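Local atomic coordinates of neuroglobin (Symsagittifera roscoffensis, PDB entry 4B4Y), a protein that binds haem within a globin fold and probably takes up oxygen or other small gaseous ligands in the nervous system of an acoel worm. Residues D34-F39 with F50-A55; N43-Q48 with T110-K115. All blocks are in the same frame, centred on the assembly; numbering follows the deposited sequence. Where two conformers were deposited one is given.

Contacts 1 and 2 illustrate how one haem is met by parts of a globin chain that lie apart in sequence. Their segments alternate along the chain, and their centres lie 10 Å apart. Contact 1 sets the helix 28-42 against the loop after helix 46-49 and reaches the haem at a propionate, a meso carbon, a methyl and a vinyl group. Contact 2 joins the turn between these two helices to the start of helix 111-127, at the same methyl, CMC, and vinyl group. Phe39 CE2 of contact 1 meets Thr46 CG2 of contact 2 at 3.7 Å, and Asp54 O lies 3.4 Å from Phe47 CE2. Both contacts also touch the second subunit.

Contact 1. Residues D34-F39 with F50-A55; sequences DVLQQF and FPWADA. With HEM (protoporphyrin IX containing Fe), chain B.
Trp52 NE1 donates to the haem propionate oxygen O1D over 2.8 Å; the oxygen lies at the indole edge, in its plane, but the bond is bent, with an N-H...O angle of 132°. The same indole reaches back to Leu36 of helix 28-42, so this stretch after helix 46-49, the CD corner of the globin fold, is tied to haem and B helix together. A type I turn from Phe50 to Ala53 brings the two aromatic side chains close. Phe50 is probably the phenylalanine that globins keep at this corner. Trp52 CZ2 sits 3.6 Å above the plane of the Phe50 ring, offset toward the rim, while the vinyl carbon CBC of the haem lies over the opposite face. Phe50 CE1 reaches the meso carbon CHD at 3.6 Å, and Phe50 CZ approaches Leu36 CD1 at 3.9 Å. The Leu36 chi1 of -177° carries CG toward the corner, where the branches divide, CD1 to Phe50 and CD2 to Trp52 CH2. A valine in place of Phe50 would probably open a gap between Leu36 CD1 and the haem, leaving CHD and the vinyl CBC without the ring that packs against them. Phe50 also borders the bound oxygen molecule and meets His71 edge-to-face. Phe39 turns its ring edge to Phe50 CZ, with CE2 4.1 Å away, and its CZ reaches the haem methyl CMC at 3.8 Å.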
loop_
_atom_site.group_PDB
_atom_site.type_symbol
_atom_site.label_atom_id
_atom_site.label_comp_id
_atom_site.label_asym_id
_atom_site.label_seq_id
_atom_site.Cartn_x
_atom_site.Cartn_y
_atom_site.Cartn_z
ATOM N N ASP A 34 -12.172 -4.658 14.420
ATOM C CA ASP A 34 -13.287 -3.847 14.938
ATOM C C ASP A 34 -12.908 -2.366 14.872
ATOM O O ASP A 34 -13.689 -1.592 14.437
ATOM C CB ASP A 34 -13.617 -4.208 16.436
ATOM C CG ASP A 34 -14.387 -5.516 16.567
ATOM O OD1 ASP A 34 -14.879 -6.050 15.535
ATOM O OD2 ASP A 34 -14.417 -6.081 17.709
ATOM N N VAL A 35 -11.692 -2.021 15.273
ATOM C CA VAL A 35 -11.237 -0.668 15.252
ATOM C C VAL A 35 -11.197 -0.090 13.829
ATOM O O VAL A 35 -11.658 1.044 13.594
ATOM C CB VAL A 35 -9.818 -0.521 15.863
ATOM C CG1 VAL A 35 -9.236 0.898 15.602
ATOM C CG2 VAL A 35 -9.847 -0.862 17.370
ATOM N N LEU A 36 -10.572 -0.828 12.904
ATOM C CA LEU A 36 -10.387 -0.315 11.550
ATOM C C LEU A 36 -11.795 -0.206 10.843
ATOM O O LEU A 36 -12.029 0.715 10.048
ATOM C CB LEU A 36 -9.458 -1.325 10.772
ATOM C CG LEU A 36 -9.062 -0.959 9.313
ATOM C CD1 LEU A 36 -8.394 0.371 9.303
ATOM C CD2 LEU A 36 -8.096 -2.097 8.658
ATOM N N GLN A 37 -12.679 -1.172 11.107
ATOM C CA GLN A 37 -13.994 -1.163 10.525
ATOM C C GLN A 37 -14.802 0.079 11.041
ATOM O O GLN A 37 -15.414 0.816 10.246
ATOM C CB GLN A 37 -14.764 -2.448 10.889
ATOM C CG GLN A 37 -16.162 -2.401 10.245
ATOM C CD GLN A 37 -17.091 -3.546 10.717
ATOM O OE1 GLN A 37 -16.629 -4.695 10.977
ATOM N NE2 GLN A 37 -18.428 -3.242 10.806
ATOM N N GLN A 38 -14.742 0.356 12.336
ATOM C CA GLN A 38 -15.494 1.516 12.862
ATOM C C GLN A 38 -14.840 2.774 12.281
ATOM O O GLN A 38 -15.546 3.738 11.936
ATOM C CB GLN A 38 -15.379 1.552 14.388
ATOM C CG GLN A 38 -16.247 2.708 15.056
ATOM C CD GLN A 38 -15.852 2.998 16.547
ATOM O OE1 GLN A 38 -15.008 2.264 17.147
ATOM N NE2 GLN A 38 -16.449 4.082 17.140
ATOM N N PHE A 39 -13.489 2.814 12.245
ATOM C CA PHE A 39 -12.776 4.003 11.724
ATOM C C PHE A 39 -13.241 4.332 10.282
ATOM O O PHE A 39 -13.461 5.513 9.938
ATOM C CB PHE A 39 -11.291 3.718 11.698
ATOM C CG PHE A 39 -10.421 4.858 11.218
ATOM C CD1 PHE A 39 -10.499 6.099 11.760
ATOM C CD2 PHE A 39 -9.466 4.631 10.231
ATOM C CE1 PHE A 39 -9.632 7.151 11.316
ATOM C CE2 PHE A 39 -8.600 5.617 9.807
ATOM C CZ PHE A 39 -8.672 6.875 10.312
ATOM N N PHE A 50 -6.842 4.839 1.944
ATOM C CA PHE A 50 -6.332 3.513 1.882
ATOM C C PHE A 50 -6.445 3.036 0.418
ATOM O O PHE A 50 -7.528 2.905 -0.135
ATOM C CB PHE A 50 -7.126 2.577 2.770
ATOM C CG PHE A 50 -6.960 2.825 4.265
ATOM C CD1 PHE A 50 -5.696 2.728 4.866
ATOM C CD2 PHE A 50 -8.086 3.029 5.069
ATOM C CE1 PHE A 50 -5.508 2.921 6.254
ATOM C CE2 PHE A 50 -7.966 3.230 6.477
ATOM C CZ PHE A 50 -6.698 3.158 7.089
ATOM N N PRO A 51 -5.308 2.710 -0.205
ATOM C CA PRO A 51 -5.420 2.363 -1.633
ATOM C C PRO A 51 -6.174 1.087 -1.844
ATOM O O PRO A 51 -6.819 0.974 -2.840
ATOM C CB PRO A 51 -3.946 2.139 -2.103
ATOM C CG PRO A 51 -3.082 2.747 -0.957
ATOM C CD PRO A 51 -3.930 2.615 0.320
ATOM N N TRP A 52 -6.062 0.122 -0.949
ATOM C CA TRP A 52 -6.726 -1.119 -1.136
ATOM C C TRP A 52 -8.217 -1.082 -0.853
ATOM O O TRP A 52 -8.927 -2.101 -1.057
ATOM C CB TRP A 52 -6.079 -2.117 -0.207
ATOM C CG TRP A 52 -5.906 -1.582 1.160
ATOM C CD1 TRP A 52 -4.773 -1.003 1.696
ATOM C CD2 TRP A 52 -6.928 -1.552 2.213
ATOM N NE1 TRP A 52 -5.037 -0.665 3.068
ATOM C CE2 TRP A 52 -6.330 -0.999 3.382
ATOM C CE3 TRP A 52 -8.260 -1.992 2.284
ATOM C CZ2 TRP A 52 -7.051 -0.819 4.588
ATOM C CZ3 TRP A 52 -8.957 -1.830 3.471
ATOM C CH2 TRP A 52 -8.348 -1.258 4.615
ATOM N N ALA A 53 -8.725 0.034 -0.321
ATOM C CA ALA A 53 -10.130 0.051 0.098
ATOM C C ALA A 53 -11.009 0.189 -1.156
ATOM O O ALA A 53 -10.750 1.046 -2.034
ATOM C CB ALA A 53 -10.372 1.303 1.006
ATOM N N ASP A 54 -12.091 -0.564 -1.197
ATOM C CA ASP A 54 -12.935 -0.590 -2.390
ATOM C C ASP A 54 -14.187 0.218 -2.079
ATOM O O ASP A 54 -15.092 -0.237 -1.386
ATOM C CB ASP A 54 -13.272 -2.052 -2.724
ATOM C CG ASP A 54 -14.181 -2.206 -3.996
ATOM O OD1 ASP A 54 -14.873 -1.236 -4.492
ATOM O OD2 ASP A 54 -14.183 -3.366 -4.503
ATOM N N ALA A 55 -14.238 1.396 -2.634
ATOM C CA ALA A 55 -15.314 2.318 -2.420
ATOM C C ALA A 55 -16.743 1.835 -2.815
ATOM O O ALA A 55 -17.727 2.504 -2.472
ATOM C CB ALA A 55 -14.987 3.581 -3.193
HETATM C CHA HEM B . 0.132 2.496 6.565
HETATM C CHB HEM B . 0.145 2.041 11.351
HETATM C CHC HEM B . -2.599 6.085 11.643
HETATM C CHD HEM B . -3.465 5.810 6.928
HETATM C C1A HEM B . 0.393 2.026 7.830
HETATM C C2A HEM B . 1.314 0.995 8.178
HETATM C C3A HEM B . 1.311 0.862 9.482
HETATM C C4A HEM B . 0.444 1.843 10.012
HETATM C CMA HEM B . 2.158 -0.122 10.362
HETATM C CAA HEM B . 2.155 0.192 7.128
HETATM C CBA HEM B . 1.426 -1.103 6.845
HETATM C CGA HEM B . 2.001 -1.833 5.648
HETATM O O1A HEM B . 3.206 -1.949 5.456
HETATM O O2A HEM B . 1.207 -2.325 4.820
HETATM C C1B HEM B . -0.571 3.134 11.887
HETATM C C2B HEM B . -0.686 3.500 13.290
HETATM C C3B HEM B . -1.398 4.611 13.376
HETATM C C4B HEM B . -1.815 4.972 12.032
HETATM C CMB HEM B . -0.004 2.693 14.428
HETATM C CAB HEM B . -1.821 5.351 14.661
HETATM C CBB HEM B . -0.904 6.004 15.382
HETATM C C1C HEM B . -3.143 6.299 10.395
HETATM C C2C HEM B . -4.294 7.161 10.062
HETATM C C3C HEM B . -4.580 7.010 8.785
HETATM C C4C HEM B . -3.604 6.102 8.259
HETATM C CMC HEM B . -5.101 8.023 11.066
HETATM C CAC HEM B . -5.712 7.758 7.979
HETATM C CBC HEM B . -6.298 7.095 6.977
HETATM C C1D HEM B . -2.457 5.061 6.349
HETATM C C2D HEM B . -2.102 4.995 4.922
HETATM C C3D HEM B . -1.024 3.984 4.906
HETATM C C4D HEM B . -0.813 3.468 6.239
HETATM C CMD HEM B . -2.710 5.685 3.697
HETATM C CAD HEM B . -0.331 3.381 3.686
HETATM C CBD HEM B . -1.608 2.648 4.236
HETATM C CGD HEM B . -1.701 1.565 3.338
HETATM O O1D HEM B . -2.787 0.951 3.383
HETATM O O2D HEM B . -0.649 1.486 2.616
HETATM N NA HEM B . -0.100 2.523 8.972
HETATM N NB HEM B . -1.252 4.052 11.184
HETATM N NC HEM B . -2.772 5.663 9.277
HETATM N ND HEM B . -1.610 4.209 7.051
HETATM FE FE HEM B . -1.394 4.112 9.073
#

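Contact 2. Residues N43-Q48 with T110-K115; sequences NPETFQ and TELFGK. With HEM (protoporphyrin IX containing Fe), chain B.
Leu112, near the start of helix 111-127, can be traced outward from its CB, which lies 4.0 Å from the haem methyl CMC. A chi2 of 178° runs CD1 on from CA in an extended line to the haem, 3.9 Å from the vinyl carbon CAC, leaving CD2 to turn to the segment 43-48. There CD2 meets Asn43 OD1 at 3.7 Å and Glu45 OE2 at 3.8 Å, as both polar side chains slide past the leucine in the opposite direction. The globin fold thus brings the turn between the B and C helices against the beginning of the G helix, with Leu112 bridging that turn and the haem.

Asn43 is held largely from its own side. Its ND2 bonds to Phe39 O of the preceding helix, and its backbone O accepts both Thr46 N and Thr46 OG1, the hydroxyl at 2.8 Å, in a type I turn. Its amide oxygen also rests against the aliphatic part of Lys115, whose CG comes within 3.6 Å, the two side chains crossing at about a right angle; the lysine chain then bends and leads its amine away. Next to Leu112, Phe113 lays a ring face over the haem methyl CMC, which stands 4.1 Å above the ring centre; its CE1 reaches the meso carbon CHC at 3.3 Å, and the ring backs onto helix 135-153.

No hydrogen bond or salt bridge spans the two segments, so the join rests on undirected van der Waals contact of aliphatic carbons with amide and carboxylate groups, the turn's own bonds fixing its shape.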
loop_
_atom_site.group_PDB
_atom_site.type_symbol
_atom_site.label_atom_id
_atom_site.label_comp_id
_atom_site.label_asym_id
_atom_site.label_seq_id
_atom_site.Cartn_x
_atom_site.Cartn_y
_atom_site.Cartn_z
ATOM N N ASN A 43 -15.399 7.561 9.107
ATOM C CA ASN A 43 -14.575 8.560 8.334
ATOM C C ASN A 43 -14.449 8.081 6.883
ATOM O O ASN A 43 -13.454 7.390 6.501
ATOM C CB ASN A 43 -13.221 8.674 8.946
ATOM C CG ASN A 43 -13.306 9.052 10.450
ATOM O OD1 ASN A 43 -13.388 10.233 10.807
ATOM N ND2 ASN A 43 -13.318 8.022 11.317
ATOM N N PRO A 44 -15.492 8.362 6.093
ATOM C CA PRO A 44 -15.666 7.697 4.795
ATOM C C PRO A 44 -14.572 8.096 3.866
ATOM O O PRO A 44 -14.230 7.309 2.986
ATOM C CB PRO A 44 -17.022 8.237 4.280
ATOM C CG PRO A 44 -17.664 8.906 5.515
ATOM C CD PRO A 44 -16.710 9.030 6.578
ATOM N N GLU A 45 -13.953 9.249 4.060
ATOM C CA GLU A 45 -12.802 9.549 3.202
ATOM C C GLU A 45 -11.614 8.591 3.253
ATOM O O GLU A 45 -10.703 8.699 2.386
ATOM C CB GLU A 45 -12.284 10.938 3.506
ATOM C CG GLU A 45 -11.670 11.138 4.934
ATOM C CD GLU A 45 -12.693 11.571 6.020
ATOM O OE1 GLU A 45 -13.812 11.007 6.066
ATOM O OE2 GLU A 45 -12.332 12.483 6.814
ATOM N N THR A 46 -11.572 7.673 4.241
ATOM C CA THR A 46 -10.485 6.716 4.294
ATOM C C THR A 46 -10.550 5.729 3.125
ATOM O O THR A 46 -9.607 4.935 2.860
ATOM C CB THR A 46 -10.604 5.854 5.588
ATOM O OG1 THR A 46 -11.899 5.303 5.572
ATOM C CG2 THR A 46 -10.482 6.698 6.849
ATOM N N PHE A 47 -11.694 5.678 2.462
ATOM C CA PHE A 47 -11.848 4.727 1.348
ATOM C C PHE A 47 -11.088 5.312 0.125
ATOM O O PHE A 47 -10.758 4.544 -0.765
ATOM C CB PHE A 47 -13.296 4.564 0.917
ATOM C CG PHE A 47 -14.044 3.442 1.615
ATOM C CD1 PHE A 47 -14.623 3.644 2.845
ATOM C CD2 PHE A 47 -14.176 2.217 1.040
ATOM C CE1 PHE A 47 -15.334 2.653 3.525
ATOM C CE2 PHE A 47 -14.890 1.209 1.720
ATOM C CZ PHE A 47 -15.479 1.472 2.981
ATOM N N GLN A 48 -10.814 6.616 0.091
ATOM C CA GLN A 48 -9.906 7.196 -0.893
ATOM C C GLN A 48 -8.448 7.198 -0.411
ATOM O O GLN A 48 -7.601 7.021 -1.230
ATOM C CB GLN A 48 -10.251 8.639 -1.303
ATOM C CG GLN A 48 -11.734 8.839 -1.644
ATOM C CD GLN A 48 -12.400 7.673 -2.428
ATOM O OE1 GLN A 48 -11.785 7.059 -3.375
ATOM N NE2 GLN A 48 -13.683 7.347 -2.028
ATOM N N THR A 110 -4.381 15.435 9.310
ATOM C CA THR A 110 -3.926 15.311 10.662
ATOM C C THR A 110 -5.039 15.030 11.707
ATOM O O THR A 110 -4.791 14.290 12.654
ATOM C CB THR A 110 -3.052 16.531 10.978
ATOM O OG1 THR A 110 -2.655 16.486 12.327
ATOM C CG2 THR A 110 -3.936 17.749 10.856
ATOM N N GLU A 111 -6.271 15.549 11.514
ATOM C CA GLU A 111 -7.362 15.273 12.453
ATOM C C GLU A 111 -7.823 13.803 12.419
ATOM O O GLU A 111 -8.443 13.302 13.371
ATOM C CB GLU A 111 -8.540 16.282 12.297
ATOM C CG GLU A 111 -8.252 17.706 12.871
ATOM C CD GLU A 111 -7.740 17.680 14.364
ATOM O OE1 GLU A 111 -8.549 17.487 15.347
ATOM O OE2 GLU A 111 -6.498 17.861 14.528
ATOM N N LEU A 112 -7.488 13.062 11.380
ATOM C CA LEU A 112 -7.805 11.624 11.443
ATOM C C LEU A 112 -7.056 10.804 12.522
ATOM O O LEU A 112 -7.534 9.745 12.952
ATOM C CB LEU A 112 -7.617 10.974 10.074
ATOM C CG LEU A 112 -8.654 11.389 8.970
ATOM C CD1 LEU A 112 -8.276 10.672 7.649
ATOM C CD2 LEU A 112 -10.031 10.911 9.376
ATOM N N PHE A 113 -5.880 11.246 12.942
ATOM C CA PHE A 113 -5.203 10.567 14.069
ATOM C C PHE A 113 -6.103 10.585 15.320
ATOM O O PHE A 113 -6.304 9.559 15.956
ATOM C CB PHE A 113 -3.776 11.178 14.338
ATOM C CG PHE A 113 -2.722 10.602 13.407
ATOM C CD1 PHE A 113 -2.108 9.398 13.708
ATOM C CD2 PHE A 113 -2.449 11.195 12.184
ATOM C CE1 PHE A 113 -1.208 8.832 12.822
ATOM C CE2 PHE A 113 -1.497 10.662 11.290
ATOM C CZ PHE A 113 -0.898 9.483 11.607
ATOM N N GLY A 114 -6.612 11.750 15.673
ATOM C CA GLY A 114 -7.599 11.889 16.782
ATOM C C GLY A 114 -8.803 11.010 16.627
ATOM O O GLY A 114 -9.243 10.340 17.554
ATOM N N LYS A 115 -9.330 10.928 15.428
ATOM C CA LYS A 115 -10.479 10.049 15.180
ATOM C C LYS A 115 -10.195 8.568 15.416
ATOM O O LYS A 115 -11.032 7.828 16.003
ATOM C CB LYS A 115 -10.976 10.285 13.724
ATOM C CG LYS A 115 -11.583 11.709 13.495
ATOM C CD LYS A 115 -12.587 12.196 14.614
ATOM C CE LYS A 115 -13.168 13.590 14.264
ATOM N NZ LYS A 115 -12.115 14.648 14.001
HETATM C CHA HEM B . 0.132 2.496 6.565
HETATM C CHB HEM B . 0.145 2.041 11.351
HETATM C CHC HEM B . -2.599 6.085 11.643
HETATM C CHD HEM B . -3.465 5.810 6.928
HETATM C C1A HEM B . 0.393 2.026 7.830
HETATM C C2A HEM B . 1.314 0.995 8.178
HETATM C C3A HEM B . 1.311 0.862 9.482
HETATM C C4A HEM B . 0.444 1.843 10.012
HETATM C CMA HEM B . 2.158 -0.122 10.362
HETATM C CAA HEM B . 2.155 0.192 7.128
HETATM C CBA HEM B . 1.426 -1.103 6.845
HETATM C CGA HEM B . 2.001 -1.833 5.648
HETATM O O1A HEM B . 3.206 -1.949 5.456
HETATM O O2A HEM B . 1.207 -2.325 4.820
HETATM C C1B HEM B . -0.571 3.134 11.887
HETATM C C2B HEM B . -0.686 3.500 13.290
HETATM C C3B HEM B . -1.398 4.611 13.376
HETATM C C4B HEM B . -1.815 4.972 12.032
HETATM C CMB HEM B . -0.004 2.693 14.428
HETATM C CAB HEM B . -1.821 5.351 14.661
HETATM C CBB HEM B . -0.904 6.004 15.382
HETATM C C1C HEM B . -3.143 6.299 10.395
HETATM C C2C HEM B . -4.294 7.161 10.062
HETATM C C3C HEM B . -4.580 7.010 8.785
HETATM C C4C HEM B . -3.604 6.102 8.259
HETATM C CMC HEM B . -5.101 8.023 11.066
HETATM C CAC HEM B . -5.712 7.758 7.979
HETATM C CBC HEM B . -6.298 7.095 6.977
HETATM C C1D HEM B . -2.457 5.061 6.349
HETATM C C2D HEM B . -2.102 4.995 4.922
HETATM C C3D HEM B . -1.024 3.984 4.906
HETATM C C4D HEM B . -0.813 3.468 6.239
HETATM C CMD HEM B . -2.710 5.685 3.697
HETATM C CAD HEM B . -0.331 3.381 3.686
HETATM C CBD HEM B . -1.608 2.648 4.236
HETATM C CGD HEM B . -1.701 1.565 3.338
HETATM O O1D HEM B . -2.787 0.951 3.383
HETATM O O2D HEM B . -0.649 1.486 2.616
HETATM N NA HEM B . -0.100 2.523 8.972
HETATM N NB HEM B . -1.252 4.052 11.184
HETATM N NC HEM B . -2.772 5.663 9.277
HETATM N ND HEM B . -1.610 4.209 7.051
HETATM FE FE HEM B . -1.394 4.112 9.073
#